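Local structure of acetyl-CoA acetyltransferase A (Ascaris suum, 6BJA) at residues A[22-27]-A[254-259]; A[39-44]-A[78-83]; A[56-61]-A[118-123]; A[164-169]-A[294-299]; A[173-178]-A[330-335]. The protein probably catalyses thiolase chemistry, transferring acetyl groups between coenzyme A thioesters in lipid metabolism. All coordinates share one frame; numbering follows the deposited sequence.

Contact 1: residues A[22-27]-A[254-259]; sequences ASFRST and STINDG. With COA (coenzyme A), chain C.
F24 and I256 lie side by side, and the CD1 methyl of I256 sits almost exactly over the centre of the F24 ring, 3.3 Å from its centroid and 8° off the ring normal: a CH-pi contact. R25 CG covers the opposite face. The I256 torsion (chi1 66°) sets CG1 between the backbone N and the carbonyl carbon and brings this branch under the ring. A22 and D258 form an antiparallel hydrogen-bonded pair, with A22 N to D258 O at 2.9 Å and D258 N to A22 O at 3.0 Å. N257 ND2 also donates to A22 O (3.0 Å), from above the carbonyl plane and on the face opposite D258 N, so two donors grip this oxygen. One water bridges S23 O and D258 OD2, which is also hydrogen-bonded to S126 OG. N257 OD1 takes T255 OG1 at 2.7 Å and the backbone N of H355, a predicted active-site residue; S254 O receives N4P of coenzyme A at 3.1 Å. The contact joins the end of strand 11-23 to the start of strand 257-267, with L148 of helix 147-153 against both F24 and I256, and R134 of the second subunit packing on F24.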
# COMPACT_ATOMS: atom_id res chain seq x y z
N ALA A 22 13.76 24.43 2.30
CA ALA A 22 12.34 24.45 2.67
C ALA A 22 12.03 23.38 3.71
O ALA A 22 12.74 22.37 3.83
CB ALA A 22 11.45 24.28 1.44
N SER A 23 10.99 23.64 4.49
CA SER A 23 10.51 22.68 5.47
C SER A 23 9.85 21.46 4.82
O SER A 23 9.49 21.45 3.65
CB SER A 23 9.52 23.34 6.42
OG SER A 23 10.17 24.40 7.09
N PHE A 24 9.70 20.42 5.61
CA PHE A 24 9.05 19.20 5.16
C PHE A 24 7.60 19.42 4.75
O PHE A 24 6.82 20.01 5.51
CB PHE A 24 9.15 18.20 6.31
CG PHE A 24 8.60 16.84 6.03
CD1 PHE A 24 9.08 16.06 4.98
CD2 PHE A 24 7.65 16.30 6.87
CE1 PHE A 24 8.59 14.78 4.77
CE2 PHE A 24 7.16 15.01 6.67
CZ PHE A 24 7.63 14.25 5.62
N ARG A 25 7.25 18.93 3.55
CA ARG A 25 5.90 19.05 3.00
C ARG A 25 5.46 20.51 2.95
O ARG A 25 4.32 20.83 3.27
CB ARG A 25 4.90 18.23 3.82
CG ARG A 25 5.25 16.75 4.01
CD ARG A 25 5.23 15.99 2.71
NE ARG A 25 3.96 16.08 2.01
CZ ARG A 25 3.75 15.69 0.76
NH1 ARG A 25 4.72 15.12 0.04
NH2 ARG A 25 2.54 15.85 0.21
N SER A 26 6.38 21.37 2.53
CA SER A 26 6.12 22.80 2.44
C SER A 26 6.25 23.30 1.01
O SER A 26 5.83 22.62 0.07
CB SER A 26 7.10 23.54 3.38
OG SER A 26 6.75 24.91 3.52
N THR A 27 6.83 24.48 0.85
CA THR A 27 6.81 25.21 -0.40
C THR A 27 7.41 24.47 -1.60
O THR A 27 6.95 24.65 -2.72
CB THR A 27 7.55 26.53 -0.20
OG1 THR A 27 6.96 27.22 0.92
CG2 THR A 27 7.48 27.41 -1.45
N SER A 254 18.39 18.61 14.22
CA SER A 254 18.01 19.11 12.92
C SER A 254 16.69 18.47 12.47
O SER A 254 16.23 17.48 13.01
CB SER A 254 19.10 18.88 11.87
OG SER A 254 19.33 17.51 11.65
N THR A 255 16.09 19.12 11.47
CA THR A 255 14.79 18.77 10.95
C THR A 255 14.96 18.06 9.61
O THR A 255 16.08 17.90 9.13
CB THR A 255 13.94 20.04 10.75
OG1 THR A 255 14.72 21.03 10.07
CG2 THR A 255 13.51 20.60 12.10
N ILE A 256 13.86 17.61 9.03
CA ILE A 256 13.88 17.07 7.66
C ILE A 256 13.42 18.16 6.68
O ILE A 256 12.54 18.99 6.99
CB ILE A 256 13.06 15.77 7.54
CG1 ILE A 256 11.57 15.96 7.74
CG2 ILE A 256 13.59 14.72 8.55
CD1 ILE A 256 10.78 14.64 7.52
N ASN A 257 14.08 18.21 5.53
CA ASN A 257 14.02 19.37 4.66
C ASN A 257 14.27 19.05 3.19
O ASN A 257 14.78 17.97 2.85
CB ASN A 257 15.05 20.41 5.12
CG ASN A 257 14.76 20.94 6.51
OD1 ASN A 257 15.25 20.41 7.51
ND2 ASN A 257 13.94 21.98 6.58
N ASP A 258 13.92 20.02 2.34
CA ASP A 258 14.17 19.97 0.90
C ASP A 258 15.17 21.06 0.49
O ASP A 258 15.06 22.20 0.95
CB ASP A 258 12.87 20.19 0.09
CG ASP A 258 11.76 19.21 0.41
OD1 ASP A 258 12.06 18.09 0.85
OD2 ASP A 258 10.57 19.56 0.18
N GLY A 259 16.12 20.72 -0.38
CA GLY A 259 17.08 21.70 -0.86
C GLY A 259 18.18 21.11 -1.71
O GLY A 259 18.33 19.89 -1.77
N1A COA C . 11.17 25.24 18.80
C2A COA C . 10.16 24.95 19.63
N3A COA C . 9.42 23.84 19.54
C4A COA C . 9.65 22.91 18.59
C5A COA C . 10.75 23.14 17.64
C6A COA C . 11.52 24.39 17.80
N6A COA C . 12.55 24.70 16.98
N7A COA C . 10.76 22.08 16.81
C8A COA C . 9.76 21.25 17.20
N9A COA C . 9.10 21.75 18.27
C1B COA C . 7.94 21.18 19.00
C2B COA C . 6.71 21.23 18.10
O2B COA C . 5.88 22.36 18.40
C3B COA C . 5.96 19.95 18.37
O3B COA C . 4.72 20.27 19.03
P3B COA C . 4.27 19.84 20.50
O7A COA C . 5.39 20.16 21.46
O8A COA C . 3.05 20.66 20.87
O9A COA C . 3.95 18.37 20.54
C4B COA C . 6.95 19.04 19.09
O4B COA C . 8.13 19.81 19.37
C5B COA C . 7.37 17.90 18.18
O5B COA C . 8.06 18.51 17.09
P1A COA C . 7.64 18.32 15.55
O1A COA C . 6.17 18.57 15.31
O2A COA C . 8.47 19.22 14.66
O3A COA C . 7.93 16.79 15.17
P2A COA C . 7.18 16.15 13.91
O4A COA C . 5.70 16.04 14.17
O5A COA C . 7.46 16.94 12.65
O6A COA C . 7.85 14.70 13.80
CBP COA C . 9.72 13.95 12.56
CCP COA C . 9.27 14.62 13.85
CDP COA C . 9.08 12.58 12.52
CEP COA C . 9.21 14.70 11.33
CAP COA C . 11.24 13.73 12.60
OAP COA C . 11.59 12.88 11.50
C9P COA C . 12.05 15.01 12.56
O9P COA C . 11.56 16.08 12.23
N8P COA C . 13.35 14.98 12.90
C7P COA C . 14.07 13.80 13.33
C6P COA C . 15.39 14.22 13.96
C5P COA C . 16.51 13.77 13.07
O5P COA C . 17.10 12.71 13.27
N4P COA C . 16.78 14.56 12.04
C3P COA C . 17.77 14.18 11.05
C2P COA C . 19.14 14.77 11.27
S1P COA C . 20.40 13.50 11.05
O HOH W 1 9.11 21.83 0.90
O HOH W 2 10.90 20.63 8.29

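Contact 2: residues A[39-44]-A[78-83]; sequences VVTKEA and IASEIP
T41 meets S80 through its methyl: CG2 lies 3.5 Å from S80 OG and 3.7 Å from S80 CB. The T41 torsion (chi1 -63°) places CG2 anti to the backbone N and directs it at the other segment, while OG1 turns back beside its own N and bonds to the carbonyl oxygen of G37, one helical turn earlier. S80 does much the same. With chi1 at -60° its OG bonds to I76 O, so the hydroxyl is satisfied within its own helix end and offers T41 a packing surface. The same T41 methyl also touches I82 CD1, at 3.9 Å, the end of an extended isoleucine branch.

K42 runs along the outer side of this cluster. Its CG is 3.9 Å from S80 OG, and the chain then bends at chi3 (140°), which carries CE to 3.6 Å from A79 O. The ammonium itself stands farther off, and its distance to E81 OE1, 5.6 Å, allows at most a diffuse electrostatic attraction. No hydrogen bond joins the two segments; carbon atoms of T41 and K42 rest against S80, the A79 carbonyl and I82. The geometry is that of a helix terminus packed on the flank of another helix: E81, with positive phi, is the C-prime residue of a Schellman motif that ends helix 72-79, and the chain leaving it sends I82 back toward helix 33-48.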
# COMPACT_ATOMS: atom_id res chain seq x y z
N VAL A 39 18.02 23.36 -10.82
CA VAL A 39 18.09 24.78 -10.46
C VAL A 39 19.52 25.14 -10.10
O VAL A 39 20.05 26.11 -10.64
CB VAL A 39 17.16 25.12 -9.29
CG1 VAL A 39 17.41 26.54 -8.74
CG2 VAL A 39 15.73 24.98 -9.72
N VAL A 40 20.14 24.37 -9.19
CA VAL A 40 21.46 24.79 -8.73
C VAL A 40 22.56 24.48 -9.74
O VAL A 40 23.56 25.20 -9.82
CB VAL A 40 21.82 24.20 -7.35
CG1 VAL A 40 20.93 24.81 -6.29
CG2 VAL A 40 21.72 22.67 -7.34
N THR A 41 22.38 23.45 -10.57
CA THR A 41 23.37 23.15 -11.58
C THR A 41 23.39 24.25 -12.63
O THR A 41 24.45 24.74 -12.98
CB THR A 41 23.09 21.78 -12.23
OG1 THR A 41 23.20 20.77 -11.21
CG2 THR A 41 24.09 21.46 -13.33
N LYS A 42 22.22 24.63 -13.12
CA LYS A 42 22.15 25.71 -14.10
C LYS A 42 22.73 26.99 -13.53
O LYS A 42 23.48 27.68 -14.22
CB LYS A 42 20.72 25.92 -14.57
CG LYS A 42 20.20 24.84 -15.51
CD LYS A 42 18.77 25.17 -15.92
CE LYS A 42 18.53 24.86 -17.37
NZ LYS A 42 17.17 25.33 -17.79
N GLU A 43 22.42 27.32 -12.26
CA GLU A 43 22.90 28.62 -11.77
C GLU A 43 24.40 28.55 -11.48
O GLU A 43 25.12 29.51 -11.68
CB GLU A 43 22.12 29.08 -10.54
CG GLU A 43 22.48 30.49 -10.10
CD GLU A 43 21.95 31.58 -11.03
OE1 GLU A 43 20.95 31.31 -11.77
OE2 GLU A 43 22.52 32.72 -10.99
N ALA A 44 24.89 27.41 -11.01
CA ALA A 44 26.32 27.27 -10.78
C ALA A 44 27.12 27.42 -12.09
O ALA A 44 28.20 28.00 -12.09
CB ALA A 44 26.64 25.93 -10.13
N ILE A 78 21.49 16.30 -18.15
CA ILE A 78 20.86 16.50 -19.45
C ILE A 78 19.93 17.71 -19.44
O ILE A 78 19.95 18.55 -20.38
CB ILE A 78 20.11 15.23 -19.90
CG1 ILE A 78 21.13 14.18 -20.32
CG2 ILE A 78 19.15 15.54 -21.07
CD1 ILE A 78 20.53 12.83 -20.67
N ALA A 79 19.12 17.84 -18.38
CA ALA A 79 18.16 18.94 -18.29
C ALA A 79 18.84 20.29 -18.05
O ALA A 79 18.23 21.35 -18.31
CB ALA A 79 17.16 18.67 -17.20
N SER A 80 20.10 20.25 -17.64
CA SER A 80 20.92 21.45 -17.45
C SER A 80 21.75 21.81 -18.70
O SER A 80 22.63 22.68 -18.64
CB SER A 80 21.84 21.27 -16.24
OG SER A 80 21.08 21.05 -15.07
N GLU A 81 21.46 21.15 -19.82
CA GLU A 81 22.15 21.37 -21.10
C GLU A 81 23.64 21.04 -21.09
O GLU A 81 24.43 21.57 -21.86
CB GLU A 81 21.91 22.82 -21.54
CG GLU A 81 20.42 23.11 -21.71
CD GLU A 81 20.14 24.49 -22.32
OE1 GLU A 81 20.89 25.45 -22.02
OE2 GLU A 81 19.17 24.60 -23.10
N ILE A 82 24.04 20.15 -20.19
CA ILE A 82 25.39 19.61 -20.21
C ILE A 82 25.43 18.53 -21.31
O ILE A 82 24.45 17.84 -21.49
CB ILE A 82 25.74 19.06 -18.82
CG1 ILE A 82 25.82 20.22 -17.83
CG2 ILE A 82 27.07 18.32 -18.82
CD1 ILE A 82 25.94 19.77 -16.37
N PRO A 83 26.56 18.42 -22.03
CA PRO A 83 26.60 17.51 -23.19
C PRO A 83 26.28 16.08 -22.83
O PRO A 83 26.62 15.62 -21.73
CB PRO A 83 28.04 17.62 -23.68
CG PRO A 83 28.46 18.98 -23.27
CD PRO A 83 27.82 19.19 -21.93

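Contact 3: residues A[56-61]-A[118-123]; sequences EETIVG and VALGSE
Five backbone hydrogen bonds zip E57-G61 to V118-S122 as parallel strands. Taken in order they run V118 N to E57 O (3.0 Å), I59 N to V118 O, L120 N to I59 O, G61 N to L120 O (2.8 Å) and S122 N to G61 O. All are nearly straight. I59 and G61 each use both N and O on this neighbour, the parallel pattern. The strand axes nevertheless make an angle of 32°, a marked twist.

Weaker CA-H...O contacts fill the intervals, the shortest running from V60 CA to L120 O and from G121 CA to G61 O, both 3.3 Å. The second of these lies where two glycines face each other and the CA atoms come to 4.3 Å, the closest pair of the register.

Side-chain packing joins T58, V60, V118 and L120 on one face. V60 CG2 meets L120 CG at 3.8 Å, the leucine crossing the valine at a slant; V118 CG1, lodged between its own N and carbonyl carbon (chi1 66°), reaches T58 OG1 at 3.5 Å. That hydroxyl bonds to S77 OG.

I59 and A119 occupy the other face, against A101, M104 and I102 of helix 97-110. Strand 57-61 is bordered beyond this contact by strand 87-92, and strand 116-124 by the antiparallel strand 257-267.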
# COMPACT_ATOMS: atom_id res chain seq x y z
N GLU A 56 32.39 18.54 -17.79
CA GLU A 56 32.82 17.20 -18.23
C GLU A 56 32.18 16.06 -17.45
O GLU A 56 32.07 14.93 -17.95
CB GLU A 56 34.34 17.08 -18.15
CG GLU A 56 35.05 18.01 -19.13
CD GLU A 56 36.53 18.22 -18.87
OE1 GLU A 56 37.07 17.72 -17.87
OE2 GLU A 56 37.18 18.90 -19.69
N GLU A 57 31.81 16.35 -16.20
CA GLU A 57 31.16 15.39 -15.30
C GLU A 57 30.17 16.08 -14.39
O GLU A 57 30.41 17.22 -13.99
CB GLU A 57 32.15 14.69 -14.36
CG GLU A 57 33.04 13.71 -14.97
CD GLU A 57 33.67 12.78 -13.92
OE1 GLU A 57 33.09 12.59 -12.81
OE2 GLU A 57 34.75 12.25 -14.22
N THR A 58 29.12 15.36 -14.03
CA THR A 58 28.12 15.80 -13.06
C THR A 58 28.04 14.78 -11.96
O THR A 58 27.73 13.62 -12.23
CB THR A 58 26.78 15.95 -13.73
OG1 THR A 58 26.93 16.89 -14.81
CG2 THR A 58 25.72 16.46 -12.76
N ILE A 59 28.37 15.18 -10.73
CA ILE A 59 28.46 14.25 -9.61
C ILE A 59 27.48 14.72 -8.55
O ILE A 59 27.62 15.83 -8.05
CB ILE A 59 29.88 14.19 -8.99
CG1 ILE A 59 30.93 13.98 -10.07
CG2 ILE A 59 29.95 13.11 -7.91
CD1 ILE A 59 32.34 14.22 -9.62
N VAL A 60 26.51 13.88 -8.21
CA VAL A 60 25.40 14.29 -7.36
C VAL A 60 25.22 13.44 -6.13
O VAL A 60 25.01 12.23 -6.23
CB VAL A 60 24.06 14.25 -8.12
CG1 VAL A 60 22.94 14.79 -7.22
CG2 VAL A 60 24.14 15.05 -9.41
N GLY A 61 25.27 14.06 -4.96
CA GLY A 61 24.89 13.39 -3.73
C GLY A 61 23.39 13.37 -3.50
O GLY A 61 22.70 14.38 -3.64
N VAL A 118 30.97 19.60 -12.33
CA VAL A 118 30.02 20.15 -11.38
C VAL A 118 29.72 19.08 -10.32
O VAL A 118 29.44 17.92 -10.65
CB VAL A 118 28.73 20.67 -12.08
CG1 VAL A 118 27.89 19.56 -12.72
CG2 VAL A 118 27.91 21.49 -11.06
N ALA A 119 29.85 19.49 -9.06
CA ALA A 119 29.59 18.62 -7.92
C ALA A 119 28.46 19.24 -7.11
O ALA A 119 28.51 20.43 -6.79
CB ALA A 119 30.84 18.47 -7.10
N LEU A 120 27.45 18.45 -6.78
CA LEU A 120 26.30 18.98 -6.08
C LEU A 120 25.62 17.94 -5.21
O LEU A 120 25.95 16.75 -5.23
CB LEU A 120 25.30 19.54 -7.10
CG LEU A 120 24.69 18.54 -8.07
CD1 LEU A 120 23.20 18.73 -8.15
CD2 LEU A 120 25.35 18.65 -9.43
N GLY A 121 24.61 18.40 -4.48
CA GLY A 121 23.74 17.53 -3.72
C GLY A 121 22.34 18.06 -3.82
O GLY A 121 22.13 19.27 -3.94
N SER A 122 21.38 17.15 -3.78
CA SER A 122 19.97 17.49 -3.83
C SER A 122 19.17 16.47 -3.05
O SER A 122 19.39 15.27 -3.17
CB SER A 122 19.44 17.52 -5.26
OG SER A 122 18.12 18.06 -5.28
N GLU A 123 18.21 16.95 -2.27
CA GLU A 123 17.37 16.05 -1.51
C GLU A 123 15.99 16.63 -1.39
O GLU A 123 15.82 17.79 -1.01
CB GLU A 123 17.96 15.78 -0.12
CG GLU A 123 17.39 14.53 0.53
CD GLU A 123 18.04 13.25 0.01
OE1 GLU A 123 19.29 13.16 0.07
OE2 GLU A 123 17.31 12.33 -0.44

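Contact 4: residues A[164-169]-A[294-299]; sequences LCAEKT and DFTVAP
The F295 ring presents an edge to helix 162-172: CE1 lies 3.8 Å from C165 CB, and A166 N also sits near the ring plane. Over one face, offset toward the rim, is OG1 of the adjoining T296, 3.5 Å above the plane. The D294 carboxylate forms a salt bridge with K168, NZ to OD1 2.8 Å, using the syn lone pair. K168 is extended until chi4, where a turn to -60° folds NZ back onto the oxygen; D172 is its second acidic partner. T169 packs beside T296 and V297, its CG2 meeting V297 CG1 at 3.6 Å. T169 OG1 accepts a hydrogen bond from one water (2.7 Å) and donates one to another (2.6 Å). The first water accepts from T296 N, and the second donates to D294 OD1. F295 also touches C383, a predicted active-site residue. Polar atoms here are therefore linked by charge and water while carbon packs beside them; two acidic neighbours would probably stabilise the lysine's positive charge.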
# COMPACT_ATOMS: atom_id res chain seq x y z
N LEU A 164 19.39 8.70 18.84
CA LEU A 164 19.68 7.88 20.01
C LEU A 164 21.17 7.62 20.11
O LEU A 164 21.73 7.67 21.20
CB LEU A 164 18.93 6.54 19.94
CG LEU A 164 19.12 5.64 21.16
CD1 LEU A 164 18.78 6.36 22.48
CD2 LEU A 164 18.26 4.41 21.01
N CYS A 165 21.81 7.33 18.99
CA CYS A 165 23.26 7.20 18.95
C CYS A 165 23.95 8.45 19.50
O CYS A 165 24.91 8.38 20.24
CB CYS A 165 23.74 6.94 17.53
SG CYS A 165 23.18 5.33 16.83
N ALA A 166 23.47 9.61 19.09
CA ALA A 166 24.13 10.85 19.47
C ALA A 166 24.07 11.09 20.99
O ALA A 166 24.90 11.83 21.53
CB ALA A 166 23.52 12.01 18.71
N GLU A 167 23.07 10.51 21.66
CA GLU A 167 23.00 10.60 23.11
C GLU A 167 24.23 10.01 23.77
O GLU A 167 24.63 10.44 24.86
CB GLU A 167 21.75 9.90 23.66
CG GLU A 167 20.42 10.57 23.38
CD GLU A 167 20.13 11.79 24.26
OE1 GLU A 167 21.03 12.24 25.01
OE2 GLU A 167 18.98 12.26 24.19
N LYS A 168 24.87 9.02 23.14
CA LYS A 168 26.10 8.48 23.70
C LYS A 168 27.18 9.57 23.77
O LYS A 168 27.92 9.69 24.76
CB LYS A 168 26.60 7.27 22.88
CG LYS A 168 27.95 6.74 23.38
CD LYS A 168 28.39 5.51 22.65
CE LYS A 168 29.70 4.96 23.24
NZ LYS A 168 30.83 5.92 23.18
N THR A 169 27.26 10.39 22.73
CA THR A 169 28.27 11.42 22.63
C THR A 169 27.95 12.51 23.66
O THR A 169 28.84 13.06 24.29
CB THR A 169 28.36 11.98 21.21
OG1 THR A 169 28.66 10.88 20.32
CG2 THR A 169 29.43 13.08 21.10
N ASP A 294 29.24 6.20 17.43
CA ASP A 294 30.07 7.37 17.75
C ASP A 294 30.22 8.36 16.59
O ASP A 294 31.15 9.16 16.56
CB ASP A 294 31.48 6.91 18.18
CG ASP A 294 31.48 6.18 19.52
OD1 ASP A 294 30.80 6.66 20.46
OD2 ASP A 294 32.16 5.12 19.64
N PHE A 295 29.34 8.26 15.60
CA PHE A 295 29.46 9.08 14.38
C PHE A 295 29.63 10.57 14.67
O PHE A 295 30.32 11.26 13.93
CB PHE A 295 28.26 8.86 13.46
CG PHE A 295 27.00 9.54 13.89
CD1 PHE A 295 26.31 9.09 15.00
CD2 PHE A 295 26.51 10.61 13.18
CE1 PHE A 295 25.15 9.72 15.42
CE2 PHE A 295 25.36 11.23 13.58
CZ PHE A 295 24.67 10.80 14.70
N THR A 296 29.06 11.04 15.77
CA THR A 296 29.09 12.45 16.10
C THR A 296 30.52 12.96 16.33
O THR A 296 30.76 14.15 16.16
CB THR A 296 28.22 12.72 17.36
OG1 THR A 296 26.86 12.35 17.10
CG2 THR A 296 28.22 14.20 17.74
N VAL A 297 31.47 12.11 16.75
CA VAL A 297 32.84 12.59 16.99
C VAL A 297 33.80 12.36 15.81
O VAL A 297 34.96 12.77 15.87
CB VAL A 297 33.46 11.95 18.26
CG1 VAL A 297 32.54 12.21 19.45
CG2 VAL A 297 33.74 10.47 18.07
N ALA A 298 33.31 11.77 14.72
CA ALA A 298 34.16 11.60 13.54
C ALA A 298 34.65 12.92 12.90
O ALA A 298 35.75 12.98 12.36
CB ALA A 298 33.43 10.76 12.49
N PRO A 299 33.83 13.99 12.94
CA PRO A 299 34.34 15.19 12.25
C PRO A 299 35.64 15.74 12.82
O PRO A 299 36.51 16.12 12.05
CB PRO A 299 33.19 16.19 12.40
CG PRO A 299 31.98 15.33 12.42
CD PRO A 299 32.41 14.13 13.28
O HOH W 3 27.46 9.82 18.11
O HOH W 4 30.64 9.36 21.06

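Contact 5: residues A[173-178]-A[330-335]; sequences YAFTRE and GLAFIK. With ACT (acetate ion), chain B.
F175 lies against L331 and A332 of helix 327-337, reaching them from the turn leading into helix 177-197, and its ring can be followed outward. CB starts the ring toward the helix, with CG anti to the carbonyl carbon (chi1 -70°). Of the ring atoms, CE1 comes 4.1 Å from L331 CB, whereas CE2 lies 3.7 Å from A332 N and a little farther from A332 CB. CZ, the tip, lies 3.6 Å from both L331 CB and L331 O. L331 CB thus lies over one face, 4.0 Å from the centroid and 25° off the normal, in a CH-pi contact. Y173 CB covers the opposite face, offset toward the rim, and K335 CB stands at the edge.

Y173 continues the apolar surface beside it: A332 CB sits over one face of its ring, 3.9 Å from CE2. Its hydroxyl bonds to E336 and accepts a hydrogen bond from a water at 2.9 Å, which makes only a weak bond to A332 O.

Around this, V170 and L180 pack on F175, while T169 touches A332. R177 heads elsewhere, forming a salt bridge with D181 and a weak bond to an acetate probably left by the crystallisation liquor. No direct hydrogen bond crosses between the segments, so the join is made of aromatic faces and aliphatic carbon, with polar groups served at its margin.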
# COMPACT_ATOMS: atom_id res chain seq x y z
N TYR A 173 30.75 13.52 26.73
CA TYR A 173 31.27 14.87 26.95
C TYR A 173 30.64 15.56 28.16
O TYR A 173 30.97 16.71 28.44
CB TYR A 173 31.04 15.75 25.71
CG TYR A 173 32.05 15.53 24.62
CD1 TYR A 173 33.24 16.24 24.58
CD2 TYR A 173 31.82 14.60 23.61
CE1 TYR A 173 34.18 16.03 23.59
CE2 TYR A 173 32.75 14.38 22.62
CZ TYR A 173 33.92 15.10 22.59
OH TYR A 173 34.84 14.85 21.58
N ALA A 174 29.72 14.86 28.83
CA ALA A 174 28.97 15.39 29.97
C ALA A 174 28.20 16.64 29.58
O ALA A 174 28.01 17.56 30.38
CB ALA A 174 29.92 15.65 31.15
N PHE A 175 27.72 16.68 28.33
CA PHE A 175 26.87 17.77 27.91
C PHE A 175 25.49 17.66 28.55
O PHE A 175 25.05 16.59 28.97
CB PHE A 175 26.73 17.81 26.38
CG PHE A 175 27.97 18.24 25.65
CD1 PHE A 175 28.78 19.28 26.09
CD2 PHE A 175 28.33 17.61 24.47
CE1 PHE A 175 29.92 19.65 25.37
CE2 PHE A 175 29.45 17.99 23.76
CZ PHE A 175 30.25 19.00 24.19
N THR A 176 24.82 18.81 28.62
CA THR A 176 23.54 18.94 29.28
C THR A 176 22.46 19.44 28.35
O THR A 176 22.73 20.09 27.33
CB THR A 176 23.64 19.92 30.46
OG1 THR A 176 24.02 21.22 29.96
CG2 THR A 176 24.67 19.48 31.46
N ARG A 177 21.22 19.11 28.70
CA ARG A 177 20.04 19.67 28.03
C ARG A 177 20.16 21.18 27.89
O ARG A 177 19.85 21.78 26.84
CB ARG A 177 18.79 19.30 28.83
CG ARG A 177 17.50 19.92 28.38
CD ARG A 177 17.09 19.49 26.96
NE ARG A 177 15.80 20.08 26.62
CZ ARG A 177 14.62 19.53 26.89
NH1 ARG A 177 14.54 18.34 27.48
NH2 ARG A 177 13.51 20.15 26.57
N GLU A 178 20.61 21.82 28.97
CA GLU A 178 20.78 23.25 28.97
C GLU A 178 21.75 23.73 27.88
O GLU A 178 21.43 24.71 27.18
CB GLU A 178 21.27 23.71 30.35
CG GLU A 178 20.19 23.62 31.42
CD GLU A 178 19.98 22.23 32.05
OE1 GLU A 178 20.68 21.26 31.70
OE2 GLU A 178 19.11 22.14 32.95
N GLY A 330 27.75 20.14 16.96
CA GLY A 330 28.50 21.37 17.05
C GLY A 330 29.30 21.50 18.33
O GLY A 330 30.48 21.83 18.31
N LEU A 331 28.63 21.23 19.44
CA LEU A 331 29.29 21.33 20.75
C LEU A 331 30.49 20.39 20.87
O LEU A 331 31.55 20.77 21.38
CB LEU A 331 28.30 21.02 21.86
CG LEU A 331 27.28 22.13 22.10
CD1 LEU A 331 26.17 21.63 22.98
CD2 LEU A 331 27.94 23.38 22.72
N ALA A 332 30.34 19.16 20.41
CA ALA A 332 31.42 18.19 20.52
C ALA A 332 32.61 18.63 19.68
O ALA A 332 33.76 18.50 20.09
CB ALA A 332 30.94 16.80 20.10
N PHE A 333 32.34 19.13 18.48
CA PHE A 333 33.38 19.56 17.57
C PHE A 333 34.18 20.70 18.17
O PHE A 333 35.42 20.68 18.18
CB PHE A 333 32.70 19.96 16.24
CG PHE A 333 33.63 20.35 15.12
CD1 PHE A 333 34.27 19.36 14.36
CD2 PHE A 333 33.77 21.68 14.75
CE1 PHE A 333 35.07 19.72 13.27
CE2 PHE A 333 34.58 22.04 13.67
CZ PHE A 333 35.23 21.06 12.94
N ILE A 334 33.46 21.72 18.65
CA ILE A 334 34.06 22.91 19.24
C ILE A 334 34.90 22.53 20.47
O ILE A 334 36.02 23.02 20.64
CB ILE A 334 32.96 23.91 19.60
CG1 ILE A 334 32.35 24.50 18.34
CG2 ILE A 334 33.51 25.06 20.45
CD1 ILE A 334 31.08 25.24 18.57
N LYS A 335 34.36 21.65 21.30
CA LYS A 335 35.06 21.25 22.51
C LYS A 335 36.31 20.44 22.21
O LYS A 335 37.38 20.67 22.78
CB LYS A 335 34.13 20.44 23.43
CG LYS A 335 34.70 20.18 24.82
CD LYS A 335 34.85 21.52 25.53
CE LYS A 335 35.47 21.44 26.89
NZ LYS A 335 35.65 22.86 27.34
C ACT B . 11.36 17.33 29.59
O ACT B . 10.73 16.26 29.41
OXT ACT B . 12.61 17.24 29.60
CH3 ACT B . 10.66 18.64 29.80
O HOH W 5 34.35 15.34 18.73

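Contacts 1, 2 and 3 belong to the N-terminal thiolase domain, whereas contacts 4 and 5 each join it to the C-terminal one. Contact 3 adjoins contact 1 in the same sheet, where E123 N probably bonds to G259 O (3.0 Å). It also touches contact 2: I82 CD1 packs on T58 OG1 at 3.4 Å. Contacts 4 and 5 meet through V297 CG1 and Y173 CE2 (3.8 Å). The N257 side chain (contact 1) is about 5 Å from that of H355 and the F295 side chain (contact 4) about 4 Å from that of C383, both predicted proton acceptors; S254 binds coenzyme A. Contact 2 lies away from the site, across the chain's centre from contacts 4 and 5.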